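Local coordinates for protein flavodoxin (Streptococcus pneumoniae serotype 4, PDB 5LJL) that binds FMN and probably serves as a low-potential electron donor to a number of redox enzymes, at residues Ala5-Ala10 with Ile52-Thr57. Numbering follows the deposited sequence.
Sequences AKIVFA and IAIVAT
K6 and V8 of strand 5-9 exchange backbone hydrogen bonds with strand 52-56 in the alternating pattern by which neighbouring parallel strands are joined. The amide of K6 donates to I52 O, and K6 O in turn accepts from I54 N; V8 repeats the scheme two residues on, its N reaching I54 O at 2.8 Å and its O receiving A56 N at 2.9 Å. A fifth bond, A10 N to A56 O (3.0 Å), continues the series. The carbonyls of I52, I54 and A56 also receive CA-H...O contacts from A5, I7 and F9, and the closest of these is F9 CA to A56 O at 3.1 Å. I54 O is thus approached by both V8 N and I7 CA.

The two segments run in the same direction, with axes 4.7 Å apart and inclined by 18°. They are adjacent strands within the five-stranded parallel sheet of the flavodoxin fold, strand order 2-1-3-4-5. Strand 33-38 bonds to the other edge of 5-9 and strand 85-92 follows 52-56 on its far side, so both are interior. In flavodoxins FMN sits at the C-terminal edge of this sheet, the end toward which A10 and T57 lead.

Apolar packing follows the same register. On the face bearing A5, I7 and F9, which helix 15-29 covers, I7 and I54 both hold CG1 anti to the carbonyl carbon (chi1 -59° and -62°), which sets the two side chains alongside each other with I7 CG1 3.9 Å from I54 CD1. A5 CB meets I52 CB at 4.0 Å, and F9 CB meets A56 CB at the same separation, while the phenyl ring swings off from strand 52-56. On the face bearing K6, V8, A53 and V55, V8 packs against F72 and V55 against F106 and F110.

K6 supplies the charged element: NZ forms a salt bridge with D35 OD2.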
loop_
_atom_site.group_PDB
_atom_site.type_symbol
_atom_site.label_atom_id
_atom_site.label_comp_id
_atom_site.label_asym_id
_atom_site.label_seq_id
_atom_site.Cartn_x
_atom_site.Cartn_y
_atom_site.Cartn_z
ATOM N N ALA A 5 9.536 6.619 3.452
ATOM C CA ALA A 5 8.429 5.718 3.075
ATOM C C ALA A 5 8.122 5.955 1.569
ATOM O O ALA A 5 8.036 7.112 1.135
ATOM C CB ALA A 5 7.226 6.009 3.899
ATOM N N LYS A 6 7.974 4.866 0.785
ATOM C CA LYS A 6 7.536 4.922 -0.652
ATOM C C LYS A 6 6.168 4.260 -0.709
ATOM O O LYS A 6 6.032 3.105 -0.267
ATOM C CB LYS A 6 8.558 4.276 -1.547
ATOM C CG LYS A 6 9.813 5.123 -1.784
ATOM C CD LYS A 6 10.812 4.372 -2.660
ATOM C CE LYS A 6 12.069 5.128 -3.081
ATOM N NZ LYS A 6 11.740 6.311 -3.851
ATOM N N ILE A 7 5.163 5.032 -1.085
ATOM C CA ILE A 7 3.791 4.547 -1.250
ATOM C C ILE A 7 3.494 4.451 -2.743
ATOM O O ILE A 7 3.653 5.472 -3.488
ATOM C CB ILE A 7 2.780 5.513 -0.537
ATOM C CG1 ILE A 7 3.077 5.647 0.956
ATOM C CG2 ILE A 7 1.311 5.128 -0.792
ATOM C CD1 ILE A 7 2.226 6.712 1.660
ATOM N N VAL A 8 3.095 3.273 -3.205
ATOM C CA VAL A 8 2.770 3.066 -4.629
ATOM C C VAL A 8 1.313 2.723 -4.707
ATOM O O VAL A 8 0.863 1.793 -4.006
ATOM C CB VAL A 8 3.673 1.992 -5.247
ATOM C CG1 VAL A 8 3.322 1.797 -6.729
ATOM C CG2 VAL A 8 5.128 2.375 -5.047
ATOM N N PHE A 9 0.573 3.420 -5.556
ATOM C CA PHE A 9 -0.862 3.228 -5.645
ATOM C C PHE A 9 -1.353 2.912 -7.066
ATOM O O PHE A 9 -0.681 3.242 -8.077
ATOM C CB PHE A 9 -1.675 4.408 -5.067
ATOM C CG PHE A 9 -1.631 5.665 -5.890
ATOM C CD1 PHE A 9 -2.501 5.834 -6.958
ATOM C CD2 PHE A 9 -0.700 6.657 -5.589
ATOM C CE1 PHE A 9 -2.446 7.013 -7.707
ATOM C CE2 PHE A 9 -0.632 7.832 -6.329
ATOM C CZ PHE A 9 -1.498 7.983 -7.392
ATOM N N ALA A 10 -2.487 2.248 -7.133
ATOM C CA ALA A 10 -3.283 2.120 -8.351
ATOM C C ALA A 10 -4.702 2.590 -7.973
ATOM O O ALA A 10 -5.212 2.199 -6.908
ATOM C CB ALA A 10 -3.293 0.694 -8.822
ATOM N N ILE A 52 10.370 2.054 4.494
ATOM C CA ILE A 52 8.980 1.517 4.517
ATOM C C ILE A 52 8.496 1.463 3.105
ATOM O O ILE A 52 8.692 2.401 2.340
ATOM C CB ILE A 52 8.034 2.413 5.340
ATOM C CG1 ILE A 52 8.372 2.302 6.855
ATOM C CG2 ILE A 52 6.546 2.091 5.082
ATOM C CD1 ILE A 52 7.813 3.467 7.630
ATOM N N ALA A 53 7.924 0.329 2.740
ATOM C CA ALA A 53 7.249 0.085 1.418
ATOM C C ALA A 53 5.753 -0.136 1.606
ATOM O O ALA A 53 5.407 -1.077 2.330
ATOM C CB ALA A 53 7.857 -1.136 0.744
ATOM N N ILE A 54 4.909 0.644 0.926
ATOM C CA ILE A 54 3.445 0.543 1.031
ATOM C C ILE A 54 2.854 0.443 -0.388
ATOM O O ILE A 54 3.240 1.243 -1.297
ATOM C CB ILE A 54 2.841 1.713 1.798
ATOM C CG1 ILE A 54 3.345 1.767 3.260
ATOM C CG2 ILE A 54 1.325 1.725 1.730
ATOM C CD1 ILE A 54 3.180 3.070 3.924
ATOM N N VAL A 55 1.923 -0.497 -0.552
ATOM C CA VAL A 55 1.078 -0.577 -1.734
ATOM C C VAL A 55 -0.339 -0.256 -1.317
ATOM O O VAL A 55 -0.834 -0.811 -0.323
ATOM C CB VAL A 55 1.138 -1.942 -2.452
ATOM C CG1 VAL A 55 0.009 -2.119 -3.444
ATOM C CG2 VAL A 55 2.527 -2.118 -3.060
ATOM N N ALA A 56 -0.946 0.632 -2.104
ATOM C CA ALA A 56 -2.374 0.929 -1.989
ATOM C C ALA A 56 -3.021 0.514 -3.294
ATOM O O ALA A 56 -2.698 1.066 -4.354
ATOM C CB ALA A 56 -2.540 2.446 -1.730
ATOM N N THR A 57 -3.934 -0.433 -3.287
ATOM C CA THR A 57 -4.522 -0.950 -4.535
ATOM C C THR A 57 -6.016 -1.188 -4.468
ATOM O O THR A 57 -6.525 -1.646 -3.468
ATOM C CB THR A 57 -3.760 -2.236 -4.975
ATOM O OG1 THR A 57 -4.169 -2.611 -6.310
ATOM C CG2 THR A 57 -3.931 -3.382 -3.985
#